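Long-range contacts in L-lysine 6-oxidase (PDB 3WEU), which catalyses the oxidative deamination of L-lysine at its epsilon-amino group with a cysteine tryptophylquinone cofactor, releasing antibacterial hydrogen peroxide: residues A[359-364]-A[398-403]; A[382-387]-A[527-532]; A[344-349]-A[376-381]; A[522-527]-A[570-575]. All blocks are in the same frame, centred on the assembly; numbering follows the deposited sequence.

Interaction 1: A[359-364]-A[398-403]; sequences QPQQVL and VVEKFL
Q361 holds the backbone of F402 at both its N-H and its carbonyl. Its backbone O takes the F402 N-H (Q361 O to F402 N, 2.8 Å), and its side-chain NE2 donates an N-H to F402 O. Followed outward, the Q361 chain runs along the carbonyl it will bind: CB and CG both pass within van der Waals distance of F402 O. CD then lies against E400 CG, and NE2 reaches F402 O at 2.9 Å in a nearly straight bond (169°) that keeps to the amide plane. CG stands anti to the carbonyl carbon (chi1 -66°) and the chain is extended beyond it, which carries the amide alongside F402 to that oxygen. The E400 carboxylate lies beside the amide with the two planes 31° apart, but its OE2 is bonded to the backbone N of S383.

The arrangement is a 3-10 turn, 360-362, docked on the short strand 400-402, which also pairs with the 381-382 strand through G382. Glutamine suits this place because its amide can satisfy strand groups that the turn's own backbone does not meet. Q362 complements Q361 by accepting: its chain bends at chi2, bringing OE1 to K401 N at 2.8 Å, while NE2 is held by D350. K401 crosses Q362 at about a right angle, and its NZ is shared among E525 O, N522 O, V528 O and a water that also binds Q362 O. On the F402 ring, L364 CD1 sits over one face, 4.0 Å from the centroid, and K401 CB lies over the opposite face.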
loop_
_atom_site.group_PDB
_atom_site.type_symbol
_atom_site.label_atom_id
_atom_site.label_comp_id
_atom_site.label_asym_id
_atom_site.label_seq_id
_atom_site.Cartn_x
_atom_site.Cartn_y
_atom_site.Cartn_z
ATOM N N GLN A 359 30.644 6.073 26.787
ATOM C CA GLN A 359 30.895 4.845 27.501
ATOM C C GLN A 359 31.527 3.906 26.504
ATOM O O GLN A 359 31.431 4.136 25.299
ATOM C CB GLN A 359 29.572 4.287 28.050
ATOM C CG GLN A 359 29.045 5.096 29.287
ATOM C CD GLN A 359 28.337 4.190 30.246
ATOM O OE1 GLN A 359 28.956 3.376 30.940
ATOM N NE2 GLN A 359 27.027 4.233 30.194
ATOM N N PRO A 360 32.148 2.845 27.001
ATOM C CA PRO A 360 32.932 2.001 26.101
ATOM C C PRO A 360 32.143 1.323 24.940
ATOM O O PRO A 360 32.768 1.045 23.901
ATOM C CB PRO A 360 33.537 0.927 27.023
ATOM C CG PRO A 360 33.294 1.429 28.436
ATOM C CD PRO A 360 32.265 2.463 28.416
ATOM N N GLN A 361 30.869 0.992 25.129
ATOM C CA GLN A 361 30.113 0.311 24.050
ATOM C C GLN A 361 29.665 1.249 22.947
ATOM O O GLN A 361 29.120 0.787 21.960
ATOM C CB GLN A 361 28.983 -0.517 24.636
ATOM C CG GLN A 361 29.557 -1.672 25.463
ATOM C CD GLN A 361 28.520 -2.593 26.023
ATOM O OE1 GLN A 361 28.270 -2.648 27.261
ATOM N NE2 GLN A 361 27.970 -3.391 25.152
ATOM N N GLN A 362 29.945 2.561 23.084
ATOM C CA GLN A 362 29.762 3.528 22.014
ATOM C C GLN A 362 31.007 3.759 21.202
ATOM O O GLN A 362 30.979 4.550 20.265
ATOM C CB GLN A 362 29.144 4.849 22.563
ATOM C CG GLN A 362 27.658 4.786 22.746
ATOM C CD GLN A 362 27.236 3.660 23.707
ATOM O OE1 GLN A 362 26.809 2.587 23.301
ATOM N NE2 GLN A 362 27.380 3.906 24.984
ATOM N N VAL A 363 32.115 3.093 21.569
ATOM C CA VAL A 363 33.361 3.193 20.880
ATOM C C VAL A 363 33.520 2.021 19.909
ATOM O O VAL A 363 33.482 0.856 20.286
ATOM C CB VAL A 363 34.538 3.188 21.865
ATOM C CG1 VAL A 363 35.850 3.432 21.157
ATOM C CG2 VAL A 363 34.372 4.321 22.907
ATOM N N LEU A 364 33.740 2.354 18.655
ATOM C CA LEU A 364 33.912 1.312 17.644
ATOM C C LEU A 364 35.332 0.797 17.637
ATOM O O LEU A 364 35.533 -0.387 17.752
ATOM C CB LEU A 364 33.617 1.885 16.278
ATOM C CG LEU A 364 33.975 0.992 15.104
ATOM C CD1 LEU A 364 33.081 -0.218 15.169
ATOM C CD2 LEU A 364 33.819 1.723 13.766
ATOM N N VAL A 398 18.221 4.901 26.345
ATOM C CA VAL A 398 19.493 4.182 26.540
ATOM C C VAL A 398 19.994 3.679 25.192
ATOM O O VAL A 398 19.224 3.023 24.430
ATOM C CB VAL A 398 19.306 3.021 27.488
ATOM C CG1 VAL A 398 20.567 2.161 27.658
ATOM C CG2 VAL A 398 18.903 3.558 28.882
ATOM N N VAL A 399 21.269 3.959 24.955
ATOM C CA VAL A 399 21.987 3.557 23.724
ATOM C C VAL A 399 23.036 2.518 24.117
ATOM O O VAL A 399 23.679 2.601 25.148
ATOM C CB VAL A 399 22.677 4.782 23.127
ATOM C CG1 VAL A 399 23.660 4.466 22.013
ATOM C CG2 VAL A 399 21.619 5.751 22.656
ATOM N N GLU A 400 23.216 1.504 23.268
ATOM C CA GLU A 400 24.333 0.579 23.453
ATOM C C GLU A 400 24.724 0.070 22.069
ATOM O O GLU A 400 24.132 -0.836 21.538
ATOM C CB GLU A 400 23.967 -0.555 24.400
ATOM C CG GLU A 400 25.164 -1.377 24.734
ATOM C CD GLU A 400 24.802 -2.764 25.183
ATOM O OE1 GLU A 400 24.652 -2.930 26.442
ATOM O OE2 GLU A 400 24.653 -3.700 24.313
ATOM N N LYS A 401 25.667 0.733 21.473
ATOM C CA LYS A 401 25.872 0.622 20.009
ATOM C C LYS A 401 26.562 -0.678 19.619
ATOM O O LYS A 401 26.166 -1.340 18.603
ATOM C CB LYS A 401 26.710 1.750 19.535
ATOM C CG LYS A 401 26.022 3.094 19.543
ATOM C CD LYS A 401 26.918 4.151 18.904
ATOM C CE LYS A 401 26.110 5.451 18.741
ATOM N NZ LYS A 401 26.913 6.418 17.943
ATOM N N PHE A 402 27.614 -1.030 20.382
ATOM C CA PHE A 402 28.507 -2.171 20.051
ATOM C C PHE A 402 28.664 -3.163 21.164
ATOM O O PHE A 402 28.454 -2.854 22.355
ATOM C CB PHE A 402 29.905 -1.659 19.606
ATOM C CG PHE A 402 29.830 -0.645 18.472
ATOM C CD1 PHE A 402 29.499 -1.069 17.176
ATOM C CD2 PHE A 402 30.111 0.686 18.683
ATOM C CE1 PHE A 402 29.406 -0.200 16.139
ATOM C CE2 PHE A 402 30.020 1.572 17.640
ATOM C CZ PHE A 402 29.678 1.146 16.365
ATOM N N LEU A 403 28.966 -4.384 20.754
ATOM C CA LEU A 403 28.894 -5.511 21.658
ATOM C C LEU A 403 30.013 -5.573 22.659
ATOM O O LEU A 403 31.122 -5.184 22.375
ATOM C CB LEU A 403 28.820 -6.837 20.858
ATOM C CG LEU A 403 28.433 -8.122 21.560
ATOM C CD1 LEU A 403 27.041 -8.017 22.182
ATOM C CD2 LEU A 403 28.522 -9.284 20.598
HETATM O O HOH W 1 29.608 6.633 19.074
#

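Interaction 2: A[382-387]-A[527-532]; sequences GSNSVS and SVNKAS
N529 pushes its side-chain amide into an Asx turn that begins at N384, just after the chain turns a corner at S383, where S383 and N384 both face E400 in a classic beta bulge. Hydrogen bonds dominate. Across the contact, N529 ND2 donates to two carbonyls of the turn, N384 O at 2.9 Å and S387 O at 3.0 Å. Both acceptors are approached from above their carbonyl planes, whereas S387 O lies close to the plane of the N529 amide. With CG anti to the carbonyl carbon (chi1 -83°), the N529 amide projects into the turn, and its two N-H groups suit asparagine to holding a pair of inward-facing oxygens.

Within the turn, N384 OD1 receives S387 N at 3.0 Å on a lone pair and V386 N at 2.9 Å from above the carbonyl plane, so a single oxygen organises the loop. N384 ND2 donates to S387 OG and to V398 O. Serine suits the turn through its hydroxyl: S387 OG, besides accepting from N384 ND2, also meets E101, and S385 OG bonds to S381 OG.

Non-bonded contacts are fewer. The N384 and N529 amides are turned 59° against each other. The extended aliphatic chain of K530 runs past V386 O, an oxygen buried here with no hydrogen-bond partner in the model; K530 CE comes to 3.4 Å from V386 O.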
loop_
_atom_site.group_PDB
_atom_site.type_symbol
_atom_site.label_atom_id
_atom_site.label_comp_id
_atom_site.label_asym_id
_atom_site.label_seq_id
_atom_site.Cartn_x
_atom_site.Cartn_y
_atom_site.Cartn_z
ATOM N N GLY A 382 25.616 -3.893 19.507
ATOM C CA GLY A 382 25.140 -4.019 20.841
ATOM C C GLY A 382 23.620 -4.016 20.917
ATOM O O GLY A 382 22.958 -4.197 19.898
ATOM N N SER A 383 23.094 -3.901 22.134
ATOM C CA SER A 383 21.683 -4.066 22.382
ATOM C C SER A 383 20.847 -2.810 22.043
ATOM O O SER A 383 19.654 -2.856 22.162
ATOM C CB SER A 383 21.417 -4.644 23.769
ATOM O OG SER A 383 21.834 -6.012 23.894
ATOM N N ASN A 384 21.479 -1.687 21.697
ATOM C CA ASN A 384 20.777 -0.632 20.999
ATOM C C ASN A 384 21.583 0.239 20.096
ATOM O O ASN A 384 22.073 1.320 20.492
ATOM C CB ASN A 384 19.923 0.255 21.927
ATOM C CG ASN A 384 19.198 1.294 21.142
ATOM O OD1 ASN A 384 18.891 1.069 19.983
ATOM N ND2 ASN A 384 18.842 2.399 21.772
ATOM N N SER A 385 21.684 -0.203 18.849
ATOM C CA SER A 385 22.281 0.531 17.770
ATOM C C SER A 385 21.207 1.164 16.853
ATOM O O SER A 385 21.535 1.603 15.769
ATOM C CB SER A 385 23.116 -0.428 16.917
ATOM O OG SER A 385 22.326 -1.599 16.569
ATOM N N VAL A 386 19.959 1.114 17.273
ATOM C CA VAL A 386 18.789 1.413 16.459
ATOM C C VAL A 386 18.185 2.780 16.758
ATOM O O VAL A 386 17.883 3.570 15.828
ATOM C CB VAL A 386 17.726 0.314 16.702
ATOM C CG1 VAL A 386 16.481 0.589 15.887
ATOM C CG2 VAL A 386 18.299 -1.041 16.206
ATOM N N SER A 387 18.016 3.098 18.028
ATOM C CA SER A 387 17.356 4.409 18.388
ATOM C C SER A 387 18.291 5.347 19.160
ATOM O O SER A 387 19.119 4.914 19.933
ATOM C CB SER A 387 16.059 4.127 19.178
ATOM O OG SER A 387 16.351 3.362 20.352
ATOM N N SER A 527 25.579 9.657 21.565
ATOM C CA SER A 527 24.139 9.714 21.862
ATOM C C SER A 527 23.206 9.529 20.634
ATOM O O SER A 527 21.995 9.452 20.758
ATOM C CB SER A 527 23.848 11.083 22.583
ATOM O OG SER A 527 23.985 12.105 21.599
ATOM N N VAL A 528 23.781 9.349 19.458
ATOM C CA VAL A 528 23.056 9.297 18.203
ATOM C C VAL A 528 23.207 7.942 17.504
ATOM O O VAL A 528 24.337 7.495 17.239
ATOM C CB VAL A 528 23.588 10.334 17.262
ATOM C CG1 VAL A 528 22.833 10.225 15.933
ATOM C CG2 VAL A 528 23.357 11.757 17.870
ATOM N N ASN A 529 22.082 7.290 17.255
ATOM C CA ASN A 529 22.078 6.168 16.278
ATOM C C ASN A 529 21.561 6.611 14.901
ATOM O O ASN A 529 22.117 6.224 13.902
ATOM C CB ASN A 529 21.305 4.967 16.811
ATOM C CG ASN A 529 22.145 4.097 17.713
ATOM O OD1 ASN A 529 23.261 3.792 17.378
ATOM N ND2 ASN A 529 21.614 3.679 18.842
ATOM N N LYS A 530 20.490 7.394 14.873
ATOM C CA LYS A 530 19.840 7.821 13.620
ATOM C C LYS A 530 19.585 9.337 13.701
ATOM O O LYS A 530 19.427 9.897 14.789
ATOM C CB LYS A 530 18.529 7.023 13.346
ATOM C CG LYS A 530 18.879 5.586 13.136
ATOM C CD LYS A 530 18.046 4.780 12.263
ATOM C CE LYS A 530 18.375 3.336 12.500
ATOM N NZ LYS A 530 17.139 2.741 12.041
ATOM N N ALA A 531 19.547 9.960 12.548
ATOM C CA ALA A 531 19.275 11.395 12.455
ATOM C C ALA A 531 18.443 11.590 11.229
ATOM O O ALA A 531 18.343 10.646 10.367
ATOM C CB ALA A 531 20.571 12.088 12.269
ATOM N N SER A 532 17.891 12.800 11.062
ATOM C CA SER A 532 17.236 13.074 9.763
ATOM C C SER A 532 18.320 13.495 8.817
ATOM O O SER A 532 19.359 14.029 9.212
ATOM C CB SER A 532 16.169 14.149 9.913
ATOM O OG SER A 532 16.833 15.329 10.270
#

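Interaction 3: A[344-349]-A[376-381]; sequences NYFRQL and LMPMNS
The F346 ring lies flat on the CB of M377, and that fit sits at a single beta bridge between two loop segments that follow helix 336-344. M377 N donates to Y345 O at 2.8 Å and R347 N to M377 O at 2.9 Å, drawing the backbones close enough for the side chains to interlock. M377 CB stands over the centre of the F346 ring, 3.5 Å from the centroid and only 2° off its normal. The methionine then bends at both chi2 (-75°) and chi3, which returns CE to F346 CZ, while SD stays above the same face at a distance, a Met-aromatic contact. A flexible, unbranched side chain suits this place, since it can follow the flat surface it covers. The ring extends on toward the neighbouring P378, which follows a cis peptide bond, and L413 of helix 407-418 packs against it too.

L376 is the bump, seated in the hollow between the Y345 carbonyl and ring edge and the R347 chain. Its CB and CD2 press on Y345 O, and CD2 also touches the edge of the Y345 ring at CD1, 4.0 Å away. The R347 chain passes L376 with its CG and NE against L376 CB, and its guanidinium then lies with one face over the L376 carbonyl carbon. Arginine serves here as a long rod with a flat, many-handed end: NE binds V363 O, while NH1 binds L403 O and NH2 binds L364 O. At the guanidinium edge P378 O receives a weak bond from NH1, and R347 NH2 makes another weak one to the M379 sulfur, SD, at 3.6 Å.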
loop_
_atom_site.group_PDB
_atom_site.type_symbol
_atom_site.label_atom_id
_atom_site.label_comp_id
_atom_site.label_asym_id
_atom_site.label_seq_id
_atom_site.Cartn_x
_atom_site.Cartn_y
_atom_site.Cartn_z
ATOM N N ASN A 344 42.807 -6.021 26.059
ATOM C CA ASN A 344 42.502 -4.586 26.006
ATOM C C ASN A 344 41.803 -4.202 24.714
ATOM O O ASN A 344 41.303 -3.098 24.605
ATOM C CB ASN A 344 43.736 -3.756 26.224
ATOM C CG ASN A 344 44.147 -3.698 27.680
ATOM O OD1 ASN A 344 43.300 -3.660 28.568
ATOM N ND2 ASN A 344 45.421 -3.430 27.891
ATOM N N TYR A 345 41.715 -5.135 23.746
ATOM C CA TYR A 345 40.883 -4.903 22.576
ATOM C C TYR A 345 39.428 -5.259 22.758
ATOM O O TYR A 345 38.591 -4.985 21.838
ATOM C CB TYR A 345 41.461 -5.671 21.393
ATOM C CG TYR A 345 42.651 -5.030 20.689
ATOM C CD1 TYR A 345 42.654 -3.650 20.337
ATOM C CD2 TYR A 345 43.758 -5.784 20.326
ATOM C CE1 TYR A 345 43.743 -3.085 19.612
ATOM C CE2 TYR A 345 44.843 -5.219 19.626
ATOM C CZ TYR A 345 44.797 -3.906 19.245
ATOM O OH TYR A 345 45.791 -3.389 18.560
ATOM N N PHE A 346 39.078 -5.857 23.907
ATOM C CA PHE A 346 37.664 -6.125 24.239
ATOM C C PHE A 346 37.046 -4.907 24.853
ATOM O O PHE A 346 37.665 -4.225 25.655
ATOM C CB PHE A 346 37.519 -7.367 25.106
ATOM C CG PHE A 346 37.707 -8.649 24.311
ATOM C CD1 PHE A 346 38.933 -9.006 23.796
ATOM C CD2 PHE A 346 36.636 -9.460 24.101
ATOM C CE1 PHE A 346 39.087 -10.155 23.029
ATOM C CE2 PHE A 346 36.732 -10.611 23.340
ATOM C CZ PHE A 346 37.957 -10.963 22.786
ATOM N N ARG A 347 35.813 -4.593 24.409
ATOM C CA ARG A 347 35.049 -3.512 25.040
ATOM C C ARG A 347 34.674 -3.866 26.467
ATOM O O ARG A 347 34.153 -4.972 26.769
ATOM C CB ARG A 347 33.793 -3.141 24.266
ATOM C CG ARG A 347 34.024 -2.743 22.815
ATOM C CD ARG A 347 32.756 -2.095 22.210
ATOM N NE ARG A 347 33.087 -1.861 20.814
ATOM C CZ ARG A 347 33.104 -2.810 19.859
ATOM N NH1 ARG A 347 32.706 -4.028 20.062
ATOM N NH2 ARG A 347 33.494 -2.500 18.654
ATOM N N GLN A 348 34.992 -2.927 27.369
ATOM C CA GLN A 348 34.460 -2.990 28.719
ATOM C C GLN A 348 32.953 -2.791 28.630
ATOM O O GLN A 348 32.436 -2.260 27.619
ATOM C CB GLN A 348 35.158 -1.916 29.564
ATOM C CG GLN A 348 36.650 -2.175 29.751
ATOM C CD GLN A 348 36.936 -3.341 30.703
ATOM O OE1 GLN A 348 36.342 -3.438 31.751
ATOM N NE2 GLN A 348 37.754 -4.270 30.288
ATOM N N LEU A 349 32.230 -3.208 29.677
ATOM C CA LEU A 349 30.783 -3.028 29.735
ATOM C C LEU A 349 30.361 -1.627 30.103
ATOM O O LEU A 349 30.980 -1.053 30.985
ATOM C CB LEU A 349 30.081 -3.983 30.711
ATOM C CG LEU A 349 29.920 -5.426 30.198
ATOM C CD1 LEU A 349 31.277 -6.105 30.110
ATOM C CD2 LEU A 349 29.005 -6.222 31.127
ATOM N N LEU A 376 36.956 -2.967 18.000
ATOM C CA LEU A 376 36.980 -3.596 19.277
ATOM C C LEU A 376 36.045 -4.793 19.379
ATOM O O LEU A 376 35.198 -4.980 18.505
ATOM C CB LEU A 376 36.721 -2.560 20.354
ATOM C CG LEU A 376 37.686 -1.375 20.409
ATOM C CD1 LEU A 376 37.220 -0.388 21.465
ATOM C CD2 LEU A 376 39.102 -1.814 20.754
ATOM N N MET A 377 36.293 -5.646 20.394
ATOM C CA MET A 377 35.795 -6.993 20.413
ATOM C C MET A 377 34.723 -7.218 21.471
ATOM O O MET A 377 34.784 -6.634 22.564
ATOM C CB MET A 377 36.948 -7.971 20.685
ATOM C CG MET A 377 37.847 -8.095 19.450
ATOM S SD MET A 377 37.063 -9.088 18.170
ATOM C CE MET A 377 37.074 -10.673 18.945
ATOM N N PRO A 378 33.788 -8.127 21.189
ATOM C CA PRO A 378 33.577 -8.771 19.902
ATOM C C PRO A 378 32.988 -7.693 18.949
ATOM O O PRO A 378 32.285 -6.775 19.407
ATOM C CB PRO A 378 32.562 -9.862 20.217
ATOM C CG PRO A 378 32.007 -9.526 21.527
ATOM C CD PRO A 378 32.830 -8.525 22.199
ATOM N N MET A 379 33.296 -7.806 17.673
ATOM C CA MET A 379 32.786 -6.842 16.689
ATOM C C MET A 379 31.402 -7.245 16.148
ATOM O O MET A 379 31.276 -8.154 15.289
ATOM C CB MET A 379 33.765 -6.652 15.578
ATOM C CG MET A 379 33.348 -5.555 14.577
ATOM S SD MET A 379 33.008 -3.949 15.355
ATOM C CE MET A 379 31.322 -3.738 14.704
ATOM N N ASN A 380 30.383 -6.524 16.628
ATOM C CA ASN A 380 28.971 -6.860 16.456
ATOM C C ASN A 380 28.193 -5.695 17.056
ATOM O O ASN A 380 28.727 -4.870 17.860
ATOM C CB ASN A 380 28.632 -8.139 17.196
ATOM C CG ASN A 380 27.365 -8.839 16.708
ATOM O OD1 ASN A 380 27.420 -9.693 15.809
ATOM N ND2 ASN A 380 26.205 -8.557 17.392
ATOM N N SER A 381 26.944 -5.570 16.624
ATOM C CA SER A 381 26.030 -4.636 17.280
ATOM C C SER A 381 25.845 -4.958 18.738
ATOM O O SER A 381 25.922 -6.142 19.160
ATOM C CB SER A 381 24.684 -4.698 16.637
ATOM O OG SER A 381 23.856 -3.714 17.183
HETATM O O HOH W 2 33.837 -7.260 25.368
#

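Interaction 4: A[522-527]-A[570-575]; sequences NFSEPS and VPLPPA
N522 ND2 donates to L572 O at 2.8 Å, with the acceptor in the plane of the asparagine amide but the donor standing well above the L572 carbonyl plane. The second N-H of the same nitrogen goes to S524 OG at 2.9 Å, in a nearly straight bond of 173°. N522 OD1 collects E525 N on a lone pair and S524 N from above the carbonyl plane, each at 3.0 Å. Bonds at both ends, two from ND2 and two to OD1, fix the amide's rotation. The bond from S524 N closes an Asx turn, and that from E525 N extends it to an Asx motif, which bends the chain as it leaves strand 518-522. Asparagine suits the place because one flat group can fold the turn and hold the opposite segment at once; CG lies anti to the backbone N (chi1 168°), over toward L572.

A backbone bond from F523 N to P574 O, 3.1 Å long, follows next to the N522-A575 pair, an antiparallel non-hydrogen-bonded pair that joins strand 518-522 to strand 575-579. P573 and P574, the latter after a cis peptide bond, carry the chain to this pairing from strand 557-571.

Further out the contact is mostly van der Waals packing, nearer the surface. P574 CG sits over one face of the F523 ring, 4.3 Å from the centroid, while the A575 carbonyl carbon comes to the ring's edge. S524 CB and OG lie against P574 CD, and L572 CD2 touches N522 ND2 and reaches E525 CG at 4.2 Å.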
loop_
_atom_site.group_PDB
_atom_site.type_symbol
_atom_site.label_atom_id
_atom_site.label_comp_id
_atom_site.label_asym_id
_atom_site.label_seq_id
_atom_site.Cartn_x
_atom_site.Cartn_y
_atom_site.Cartn_z
ATOM N N ASN A 522 26.360 4.348 13.578
ATOM C CA ASN A 522 27.150 5.560 13.669
ATOM C C ASN A 522 28.244 5.339 14.721
ATOM O O ASN A 522 27.951 4.779 15.804
ATOM C CB ASN A 522 26.277 6.743 14.157
ATOM C CG ASN A 522 27.125 7.916 14.540
ATOM O OD1 ASN A 522 27.474 8.088 15.689
ATOM N ND2 ASN A 522 27.605 8.615 13.553
ATOM N N PHE A 523 29.432 5.878 14.497
ATOM C CA PHE A 523 30.429 5.765 15.540
ATOM C C PHE A 523 31.104 7.098 15.940
ATOM O O PHE A 523 32.201 7.108 16.481
ATOM C CB PHE A 523 31.457 4.726 15.188
ATOM C CG PHE A 523 32.171 4.950 13.891
ATOM C CD1 PHE A 523 33.410 5.537 13.874
ATOM C CD2 PHE A 523 31.676 4.438 12.700
ATOM C CE1 PHE A 523 34.146 5.694 12.699
ATOM C CE2 PHE A 523 32.392 4.608 11.508
ATOM C CZ PHE A 523 33.619 5.250 11.503
ATOM N N SER A 524 30.451 8.204 15.681
ATOM C CA SER A 524 31.069 9.540 15.915
ATOM C C SER A 524 30.405 10.274 17.049
ATOM O O SER A 524 31.005 11.139 17.675
ATOM C CB SER A 524 30.986 10.413 14.666
ATOM O OG SER A 524 29.647 10.600 14.262
ATOM N N GLU A 525 29.145 9.980 17.319
ATOM C CA GLU A 525 28.374 10.726 18.332
ATOM C C GLU A 525 27.698 9.708 19.231
ATOM O O GLU A 525 26.709 9.048 18.831
ATOM C CB GLU A 525 27.293 11.594 17.680
ATOM C CG GLU A 525 27.874 12.835 16.975
ATOM C CD GLU A 525 28.330 13.879 18.006
ATOM O OE1 GLU A 525 28.145 13.703 19.233
ATOM O OE2 GLU A 525 28.971 14.800 17.556
ATOM N N PRO A 526 28.199 9.584 20.468
ATOM C CA PRO A 526 27.731 8.512 21.339
ATOM C C PRO A 526 26.240 8.487 21.593
ATOM O O PRO A 526 25.658 7.407 21.822
ATOM C CB PRO A 526 28.453 8.818 22.639
ATOM C CG PRO A 526 29.804 9.372 22.179
ATOM C CD PRO A 526 29.471 10.197 20.950
ATOM N N SER A 527 25.579 9.657 21.565
ATOM C CA SER A 527 24.139 9.714 21.862
ATOM C C SER A 527 23.206 9.529 20.634
ATOM O O SER A 527 21.995 9.452 20.758
ATOM C CB SER A 527 23.848 11.083 22.583
ATOM O OG SER A 527 23.985 12.105 21.599
ATOM N N VAL A 570 17.821 8.007 9.489
ATOM C CA VAL A 570 18.841 7.189 8.884
ATOM C C VAL A 570 20.082 7.188 9.743
ATOM O O VAL A 570 20.285 8.102 10.472
ATOM C CB VAL A 570 19.217 7.694 7.487
ATOM C CG1 VAL A 570 17.952 7.600 6.601
ATOM C CG2 VAL A 570 19.815 9.087 7.518
ATOM N N PRO A 571 20.869 6.131 9.655
ATOM C CA PRO A 571 22.105 6.109 10.398
ATOM C C PRO A 571 22.945 7.330 10.122
ATOM O O PRO A 571 23.133 7.696 9.004
ATOM C CB PRO A 571 22.797 4.822 9.865
ATOM C CG PRO A 571 21.649 3.919 9.437
ATOM C CD PRO A 571 20.661 4.899 8.853
ATOM N N LEU A 572 23.415 7.985 11.150
ATOM C CA LEU A 572 24.284 9.140 10.993
ATOM C C LEU A 572 25.647 8.714 10.504
ATOM O O LEU A 572 26.292 7.916 11.168
ATOM C CB LEU A 572 24.450 9.898 12.302
ATOM C CG LEU A 572 25.284 11.173 12.228
ATOM C CD1 LEU A 572 24.516 12.256 11.394
ATOM C CD2 LEU A 572 25.631 11.635 13.609
ATOM N N PRO A 573 26.113 9.234 9.378
ATOM C CA PRO A 573 27.505 8.953 8.994
ATOM C C PRO A 573 28.464 9.663 9.941
ATOM O O PRO A 573 28.091 10.706 10.447
ATOM C CB PRO A 573 27.630 9.587 7.652
ATOM C CG PRO A 573 26.248 9.840 7.179
ATOM C CD PRO A 573 25.430 10.074 8.367
ATOM N N PRO A 574 29.668 9.148 10.169
ATOM C CA PRO A 574 30.175 7.933 9.557
ATOM C C PRO A 574 29.701 6.701 10.316
ATOM O O PRO A 574 29.480 6.746 11.553
ATOM C CB PRO A 574 31.705 8.101 9.652
ATOM C CG PRO A 574 31.845 8.834 10.961
ATOM C CD PRO A 574 30.712 9.860 10.918
ATOM N N ALA A 575 29.476 5.609 9.576
ATOM C CA ALA A 575 28.883 4.454 10.191
ATOM C C ALA A 575 29.611 3.192 9.814
ATOM O O ALA A 575 30.357 3.177 8.813
ATOM C CB ALA A 575 27.444 4.320 9.819
#

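Interactions 1, 2 and 3 are buried, whereas interaction 4 lies at the surface, where exposed prolines and a partly exposed phenylalanine surround one buried amide, N522. Strand 400-402 is the hub: the E400 carboxylate ties interaction 1 to the 382-387 turn of interaction 2, the R347 guanidinium of interaction 3 binds L403 O just beyond it and V363 O and L364 O of the other segment of interaction 1, and the K401 amine reaches the 522-527 loop of interaction 4. Interactions 2 and 4 share S527 and meet the same two-stranded sheet. Asparagine-built Asx turns serve both, but glutamine amides do the work in interaction 1, and a backbone bridge with methionine-aromatic packing in interaction 3. Interactions 3 and 4 do not touch.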